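Local coordinates for protein possible prolidase (Bifidobacterium longum NCC2705, PDB 2P9B) that may hydrolyse non-peptide carbon-nitrogen bonds, as an amidohydrolase-family protein tentatively named a prolidase, at residues 43-48 against 57-62; 147-150 against 156-159; 16-21 against 48-53. All coordinates share one frame; numbering follows the deposited sequence.

Contact 1 of 3, residues 43-48 against 57-62; sequences RIEQVA and AEYHYL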
loop_
_atom_site.group_PDB
_atom_site.type_symbol
_atom_site.label_atom_id
_atom_site.label_comp_id
_atom_site.label_asym_id
_atom_site.label_seq_id
_atom_site.Cartn_x
_atom_site.Cartn_y
_atom_site.Cartn_z
ATOM N N ARG A 43 -5.703 11.392 18.325
ATOM C CA ARG A 43 -4.291 11.641 18.078
ATOM C C ARG A 43 -3.434 11.264 19.277
ATOM O O ARG A 43 -3.892 11.275 20.422
ATOM C CB ARG A 43 -4.065 13.114 17.737
ATOM C CG ARG A 43 -4.714 13.531 16.432
ATOM C CD ARG A 43 -4.488 15.001 16.140
ATOM N NE ARG A 43 -5.121 15.405 14.886
ATOM C CZ ARG A 43 -4.781 14.934 13.688
ATOM N NH1 ARG A 43 -3.807 14.038 13.569
ATOM N NH2 ARG A 43 -5.413 15.364 12.606
ATOM N N ILE A 44 -2.180 10.932 18.999
ATOM C CA ILE A 44 -1.233 10.554 20.036
ATOM C C ILE A 44 -0.848 11.796 20.834
ATOM O O ILE A 44 -0.406 12.789 20.262
ATOM C CB ILE A 44 0.027 9.941 19.408
ATOM C CG1 ILE A 44 -0.357 8.667 18.647
ATOM C CG2 ILE A 44 1.060 9.644 20.484
ATOM C CD1 ILE A 44 0.779 8.059 17.858
ATOM N N GLU A 45 -1.022 11.737 22.152
ATOM C CA GLU A 45 -0.692 12.868 23.019
ATOM C C GLU A 45 0.638 12.679 23.736
ATOM O O GLU A 45 1.328 13.648 24.038
ATOM C CB GLU A 45 -1.781 13.088 24.070
ATOM C CG GLU A 45 -3.175 13.261 23.512
ATOM C CD GLU A 45 -4.177 13.662 24.577
ATOM O OE1 GLU A 45 -4.192 13.032 25.657
ATOM O OE2 GLU A 45 -4.959 14.603 24.326
ATOM N N GLN A 46 0.988 11.431 24.026
ATOM C CA GLN A 46 2.242 11.143 24.710
ATOM C C GLN A 46 2.822 9.805 24.290
ATOM O O GLN A 46 2.085 8.868 23.996
ATOM C CB GLN A 46 2.045 11.085 26.228
ATOM C CG GLN A 46 1.458 12.315 26.889
ATOM C CD GLN A 46 1.343 12.134 28.395
ATOM O OE1 GLN A 46 2.340 11.901 29.079
ATOM N NE2 GLN A 46 0.125 12.230 28.914
ATOM N N VAL A 47 4.148 9.735 24.276
ATOM C CA VAL A 47 4.884 8.511 23.974
ATOM C C VAL A 47 6.086 8.585 24.905
ATOM O O VAL A 47 7.053 9.286 24.621
ATOM C CB VAL A 47 5.386 8.454 22.520
ATOM C CG1 VAL A 47 6.178 7.173 22.305
ATOM C CG2 VAL A 47 4.216 8.515 21.554
ATOM N N ALA A 48 6.024 7.880 26.027
ATOM C CA ALA A 48 7.119 7.944 26.985
ATOM C C ALA A 48 7.202 6.715 27.878
ATOM O O ALA A 48 6.269 5.915 27.936
ATOM C CB ALA A 48 6.961 9.198 27.839
ATOM N N ALA A 57 -7.032 11.187 34.195
ATOM C CA ALA A 57 -8.309 10.720 34.714
ATOM C C ALA A 57 -9.298 10.493 33.575
ATOM O O ALA A 57 -9.268 11.204 32.570
ATOM C CB ALA A 57 -8.874 11.736 35.702
ATOM N N GLU A 58 -10.159 9.494 33.742
ATOM C CA GLU A 58 -11.183 9.155 32.754
ATOM C C GLU A 58 -10.644 8.375 31.554
ATOM O O GLU A 58 -11.415 7.790 30.794
ATOM C CB GLU A 58 -11.883 10.427 32.266
ATOM C CG GLU A 58 -13.175 10.184 31.500
ATOM C CD GLU A 58 -14.286 9.636 32.381
ATOM O OE1 GLU A 58 -14.609 10.283 33.402
ATOM O OE2 GLU A 58 -14.837 8.563 32.054
ATOM N N TYR A 59 -9.326 8.363 31.382
ATOM C CA TYR A 59 -8.715 7.641 30.268
ATOM C C TYR A 59 -8.758 6.134 30.480
ATOM O O TYR A 59 -8.469 5.644 31.570
ATOM C CB TYR A 59 -7.260 8.076 30.089
ATOM C CG TYR A 59 -7.068 9.337 29.280
ATOM C CD1 TYR A 59 -7.811 10.487 29.547
ATOM C CD2 TYR A 59 -6.107 9.395 28.271
ATOM C CE1 TYR A 59 -7.596 11.664 28.828
ATOM C CE2 TYR A 59 -5.884 10.562 27.550
ATOM C CZ TYR A 59 -6.630 11.694 27.836
ATOM O OH TYR A 59 -6.400 12.854 27.139
ATOM N N HIS A 60 -9.121 5.396 29.435
ATOM C CA HIS A 60 -9.173 3.944 29.530
ATOM C C HIS A 60 -7.747 3.411 29.576
ATOM O O HIS A 60 -6.814 4.061 29.101
ATOM C CB HIS A 60 -9.934 3.366 28.335
ATOM C CG HIS A 60 -11.382 3.743 28.309
ATOM N ND1 HIS A 60 -12.176 3.583 27.194
ATOM C CD2 HIS A 60 -12.185 4.265 29.269
ATOM C CE1 HIS A 60 -13.403 3.990 27.466
ATOM N NE2 HIS A 60 -13.435 4.408 28.719
ATOM N N TYR A 61 -7.581 2.225 30.151
ATOM C CA TYR A 61 -6.263 1.618 30.286
ATOM C C TYR A 61 -6.124 0.292 29.545
ATOM O O TYR A 61 -6.911 -0.634 29.748
ATOM C CB TYR A 61 -5.951 1.401 31.770
ATOM C CG TYR A 61 -4.588 0.808 32.049
ATOM C CD1 TYR A 61 -3.430 1.572 31.917
ATOM C CD2 TYR A 61 -4.456 -0.520 32.450
ATOM C CE1 TYR A 61 -2.169 1.027 32.179
ATOM C CE2 TYR A 61 -3.204 -1.075 32.713
ATOM C CZ TYR A 61 -2.067 -0.298 32.577
ATOM O OH TYR A 61 -0.832 -0.847 32.840
ATOM N N LEU A 62 -5.117 0.216 28.681
ATOM C CA LEU A 62 -4.830 -0.993 27.925
ATOM C C LEU A 62 -3.469 -1.491 28.396
ATOM O O LEU A 62 -2.468 -0.784 28.293
ATOM C CB LEU A 62 -4.795 -0.704 26.422
ATOM C CG LEU A 62 -6.122 -0.421 25.707
ATOM C CD1 LEU A 62 -5.856 -0.127 24.237
ATOM C CD2 LEU A 62 -7.049 -1.620 25.837
#
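Glu45 and Tyr59 reach across to each other with their side-chain ends, and a single polar contact joins 43-48 to 57-62. The backbones stay well apart, the closest CA atoms, those of Glu45 and Tyr59, being 12.0 Å from each other.

The bond is a hydrogen bond in which the phenol is the donor: Tyr59 OH donates to Glu45 OE1 at 2.7 Å. It arrives on the syn side of the carboxylate, 22° out of its plane. Seen from the tyrosine, Glu45 OE1 lies at the ring edge and in the ring plane, 3.5 Å from both Tyr59 CZ and CE2. Carboxylate and ring are turned only 27° against each other. Glu45 spans the gap because its chain runs extended beyond CG (chi2 -172°).

Both side chains also touch Val37 of strand 34-38, the neighbour of strand 44-49, and Tyr59 touches Pro13.

In the backbone, Glu45 is the first of two residues, with Gln46, that face Val37 in a classic beta bulge. The bulge lies in strand 44-49, an outer strand of a four-stranded mixed sheet whose other outer strand, 60-63, begins just after Tyr59.

Contact 2 of 3, residues 147-150 against 156-159; sequences DQID and GPRI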
loop_
_atom_site.group_PDB
_atom_site.type_symbol
_atom_site.label_atom_id
_atom_site.label_comp_id
_atom_site.label_asym_id
_atom_site.label_seq_id
_atom_site.Cartn_x
_atom_site.Cartn_y
_atom_site.Cartn_z
ATOM N N ASP A 147 -15.424 8.637 2.259
ATOM C CA ASP A 147 -16.106 9.780 2.847
ATOM C C ASP A 147 -16.869 9.419 4.121
ATOM O O ASP A 147 -16.925 10.218 5.057
ATOM C CB ASP A 147 -17.052 10.433 1.828
ATOM C CG ASP A 147 -16.306 11.165 0.721
ATOM O OD1 ASP A 147 -15.093 11.417 0.885
ATOM O OD2 ASP A 147 -16.935 11.502 -0.309
ATOM N N GLN A 148 -17.444 8.221 4.168
ATOM C CA GLN A 148 -18.184 7.801 5.355
ATOM C C GLN A 148 -17.216 7.566 6.511
ATOM O O GLN A 148 -17.501 7.921 7.653
ATOM C CB GLN A 148 -18.985 6.532 5.067
ATOM C CG GLN A 148 -19.998 6.706 3.947
ATOM C CD GLN A 148 -20.705 5.416 3.598
ATOM O OE1 GLN A 148 -20.072 4.378 3.422
ATOM N NE2 GLN A 148 -22.025 5.478 3.483
ATOM N N ILE A 149 -16.072 6.962 6.206
ATOM C CA ILE A 149 -15.052 6.707 7.218
ATOM C C ILE A 149 -14.507 8.044 7.737
ATOM O O ILE A 149 -14.377 8.246 8.949
ATOM C CB ILE A 149 -13.888 5.864 6.627
ATOM C CG1 ILE A 149 -14.397 4.459 6.293
ATOM C CG2 ILE A 149 -12.706 5.823 7.607
ATOM C CD1 ILE A 149 -13.395 3.572 5.558
ATOM N N ASP A 150 -14.205 8.958 6.820
ATOM C CA ASP A 150 -13.670 10.264 7.197
ATOM C C ASP A 150 -14.658 11.048 8.053
ATOM O O ASP A 150 -14.258 11.825 8.919
ATOM C CB ASP A 150 -13.311 11.086 5.952
ATOM C CG ASP A 150 -12.195 10.456 5.134
ATOM O OD1 ASP A 150 -11.544 9.510 5.630
ATOM O OD2 ASP A 150 -11.965 10.916 3.995
ATOM N N GLY A 156 -13.121 2.121 9.668
ATOM C CA GLY A 156 -12.345 1.626 8.554
ATOM C C GLY A 156 -10.999 2.303 8.447
ATOM O O GLY A 156 -10.701 3.230 9.199
ATOM N N PRO A 157 -10.159 1.854 7.508
ATOM C CA PRO A 157 -8.831 2.436 7.315
ATOM C C PRO A 157 -8.907 3.773 6.591
ATOM O O PRO A 157 -9.938 4.127 6.013
ATOM C CB PRO A 157 -8.125 1.382 6.474
ATOM C CG PRO A 157 -9.247 0.891 5.581
ATOM C CD PRO A 157 -10.390 0.736 6.573
ATOM N N ARG A 158 -7.808 4.515 6.640
ATOM C CA ARG A 158 -7.710 5.790 5.940
ATOM C C ARG A 158 -7.556 5.353 4.486
ATOM O O ARG A 158 -6.695 4.529 4.179
ATOM C CB ARG A 158 -6.465 6.541 6.416
ATOM C CG ARG A 158 -6.184 7.831 5.674
ATOM C CD ARG A 158 -4.962 8.540 6.250
ATOM N NE ARG A 158 -5.162 8.955 7.642
ATOM C CZ ARG A 158 -4.778 8.251 8.703
ATOM N NH1 ARG A 158 -4.162 7.085 8.550
ATOM N NH2 ARG A 158 -5.002 8.721 9.923
ATOM N N ILE A 159 -8.386 5.893 3.597
ATOM C CA ILE A 159 -8.353 5.487 2.199
ATOM C C ILE A 159 -8.049 6.549 1.149
ATOM O O ILE A 159 -8.616 7.645 1.172
ATOM C CB ILE A 159 -9.717 4.847 1.779
ATOM C CG1 ILE A 159 -10.026 3.628 2.649
ATOM C CG2 ILE A 159 -9.685 4.452 0.301
ATOM C CD1 ILE A 159 -11.410 3.028 2.375
HETATM O O HOH W 1 -11.022 6.484 4.588
#
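Ile149, near the C-terminal end of helix 141-150, lays its side chain against the backbone of Gly156 and Pro157, and this van der Waals packing makes most of the contact. Its CD1 sits 3.5 Å from Pro157 O and 3.7 Å from Gly156 CA, while the other branch, CG2, lies 3.6 Å from Gly156 O. The torsions set both branches to work: with CG1 anti to the carbonyl carbon (chi1 -67°) and the chain continuing extended (chi2 173°), CD1 is carried over the glycine and on toward the strand, and CG2 is left beside the two carbonyl oxygens. Gly156 has no side chain, and its backbone can therefore come close under the isoleucine. The apolar part lies deeper in, where Ile149 CD1 meets Ile159 CD1 at 3.8 Å, methyl to methyl, and the Pro157 ring touches the same methyl more loosely through its CD.

Helix and strand here are consecutive parts of a beta-alpha-beta unit, strand 129-134, helix 141-150 and strand 158-160, as expected in the TIM-barrel-like amidohydrolase fold. Ile159 continues the packing along the helix, against Val142, Leu145 and Arg146.

The polar part of the contact passes through one water. It accepts from Ile159 N at 2.9 Å and donates to Pro157 O at 3.0 Å and, by a longer bond of 3.2 Å, to Asp150 OD1, tying the last turn of the helix to the start of the strand. Arg158 points its CB away from the helix segment; its NH1 forms a salt bridge with Asp402 and a hydrogen bond to Thr131.

Contact 3 of 3, residues 16-21 against 48-53; sequences LAHATI and APSIET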
loop_
_atom_site.group_PDB
_atom_site.type_symbol
_atom_site.label_atom_id
_atom_site.label_comp_id
_atom_site.label_asym_id
_atom_site.label_seq_id
_atom_site.Cartn_x
_atom_site.Cartn_y
_atom_site.Cartn_z
ATOM N N LEU A 16 -2.031 3.030 26.345
ATOM C CA LEU A 16 -1.536 1.666 26.185
ATOM C C LEU A 16 -0.188 1.657 26.883
ATOM O O LEU A 16 0.748 2.303 26.418
ATOM C CB LEU A 16 -1.355 1.334 24.702
ATOM C CG LEU A 16 -0.691 -0.011 24.382
ATOM C CD1 LEU A 16 -1.572 -1.156 24.851
ATOM C CD2 LEU A 16 -0.449 -0.101 22.874
ATOM N N ALA A 17 -0.084 0.927 27.991
ATOM C CA ALA A 17 1.159 0.907 28.755
ATOM C C ALA A 17 1.958 -0.391 28.761
ATOM O O ALA A 17 1.452 -1.460 28.412
ATOM C CB ALA A 17 0.868 1.327 30.196
ATOM N N HIS A 18 3.222 -0.264 29.161
ATOM C CA HIS A 18 4.151 -1.386 29.276
ATOM C C HIS A 18 4.445 -2.128 27.980
ATOM O O HIS A 18 4.797 -3.306 27.993
ATOM C CB HIS A 18 3.628 -2.369 30.325
ATOM C CG HIS A 18 3.303 -1.725 31.635
ATOM N ND1 HIS A 18 4.233 -1.016 32.364
ATOM C CD2 HIS A 18 2.146 -1.661 32.334
ATOM C CE1 HIS A 18 3.661 -0.541 33.457
ATOM N NE2 HIS A 18 2.396 -0.917 33.462
ATOM N N ALA A 19 4.328 -1.434 26.859
ATOM C CA ALA A 19 4.577 -2.069 25.582
ATOM C C ALA A 19 5.978 -1.794 25.062
ATOM O O ALA A 19 6.624 -0.821 25.450
ATOM C CB ALA A 19 3.553 -1.598 24.560
ATOM N N THR A 20 6.445 -2.685 24.195
ATOM C CA THR A 20 7.738 -2.524 23.555
ATOM C C THR A 20 7.389 -1.905 22.209
ATOM O O THR A 20 6.650 -2.499 21.423
ATOM C CB THR A 20 8.437 -3.871 23.302
ATOM O OG1 THR A 20 8.756 -4.488 24.554
ATOM C CG2 THR A 20 9.712 -3.658 22.501
ATOM N N ILE A 21 7.903 -0.710 21.953
ATOM C CA ILE A 21 7.618 -0.034 20.698
ATOM C C ILE A 21 8.635 -0.323 19.605
ATOM O O ILE A 21 9.837 -0.149 19.799
ATOM C CB ILE A 21 7.569 1.504 20.873
ATOM C CG1 ILE A 21 6.441 1.892 21.832
ATOM C CG2 ILE A 21 7.377 2.175 19.509
ATOM C CD1 ILE A 21 6.252 3.394 21.987
ATOM N N ALA A 48 6.024 7.880 26.027
ATOM C CA ALA A 48 7.119 7.944 26.985
ATOM C C ALA A 48 7.202 6.715 27.878
ATOM O O ALA A 48 6.269 5.915 27.936
ATOM C CB ALA A 48 6.961 9.198 27.839
ATOM N N PRO A 49 8.331 6.547 28.586
ATOM C CA PRO A 49 8.508 5.400 29.482
ATOM C C PRO A 49 7.305 5.308 30.419
ATOM O O PRO A 49 6.874 6.306 30.986
ATOM C CB PRO A 49 9.795 5.745 30.227
ATOM C CG PRO A 49 10.587 6.470 29.178
ATOM C CD PRO A 49 9.542 7.388 28.565
ATOM N N SER A 50 6.769 4.106 30.563
ATOM C CA SER A 50 5.608 3.879 31.405
ATOM C C SER A 50 5.819 4.312 32.853
ATOM O O SER A 50 4.928 4.882 33.476
ATOM C CB SER A 50 5.224 2.396 31.371
ATOM O OG SER A 50 4.930 1.976 30.051
ATOM N N ILE A 51 7.004 4.049 33.383
ATOM C CA ILE A 51 7.297 4.384 34.769
ATOM C C ILE A 51 7.095 5.855 35.116
ATOM O O ILE A 51 6.780 6.184 36.259
ATOM C CB ILE A 51 8.737 3.967 35.135
ATOM C CG1 ILE A 51 8.934 4.038 36.649
ATOM C CG2 ILE A 51 9.735 4.867 34.431
ATOM C CD1 ILE A 51 10.244 3.423 37.114
ATOM N N GLU A 52 7.260 6.743 34.142
ATOM C CA GLU A 52 7.112 8.176 34.404
ATOM C C GLU A 52 5.838 8.770 33.828
ATOM O O GLU A 52 5.596 9.972 33.950
ATOM C CB GLU A 52 8.305 8.941 33.825
ATOM C CG GLU A 52 8.480 8.742 32.330
ATOM C CD GLU A 52 9.621 9.557 31.739
ATOM O OE1 GLU A 52 10.737 9.523 32.292
ATOM O OE2 GLU A 52 9.397 10.221 30.704
ATOM N N THR A 53 5.015 7.932 33.212
ATOM C CA THR A 53 3.797 8.422 32.593
ATOM C C THR A 53 2.537 8.082 33.371
ATOM O O THR A 53 2.168 6.918 33.489
ATOM C CB THR A 53 3.669 7.871 31.162
ATOM O OG1 THR A 53 4.876 8.148 30.441
ATOM C CG2 THR A 53 2.498 8.523 30.441
#
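Ser50 CB comes obliquely to the His18 imidazole, 3.7 Å from His18 ND1, while one face of the ring carries the methyl of Ala17, with CB 3.9 Å above the ring plane and offset toward the rim. His18 ND1 has its hydrogen bond with Asn33 OD1; the Ser50 approach is only van der Waals.

The ring projects from a corner in the chain at His18, between strands 14-17 and 19-22, which belong to different sheets. His18 and Ala19 both face Met34, a G1 beta bulge, and His18 has the positive phi (62°) that suits its first position.

Ser50 meets this corner from the 3-10 segment that follows strand 44-49. Its hydroxyl oxygen accepts a hydrogen bond from His18 N at 3.0 Å, with an N-H...O angle of 154°. The same OG is hydrogen-bonded to Thr35 OG1, so this buried hydroxyl links the bulge to strand 34-38. Ser50 OG also lies 4.1 Å from Ala17 CB.

Pro49 O holds the turn behind Ser50 together by accepting from Glu52 N and Thr53 OG1, which reach it from opposite faces of its carbonyl plane; Thr53 OG1 stands 2.8 Å from Pro49 O, 45° out of that plane.

Contacts 1 and 3 share strand 44-49 and both reach the same four-stranded sheet, their centres about 10 Å apart; they touch where Leu62 O takes a probable hydrogen bond from Ala17 N and Tyr61 packs on Ala17. Contact 1 is at the surface and relies on one bond between side chains. Contact 3 is buried, and there a side-chain hydroxyl serves a backbone NH. Contact 2 touches neither, its centre about 23 Å from contact 1 and about 29 Å from contact 3, yet its strand 158-160 shares the eight-stranded sheet with strand 19-22 of contact 3. Partly buried, it joins helix to strand by aliphatic packing and a bridging water, with no direct hydrogen bond.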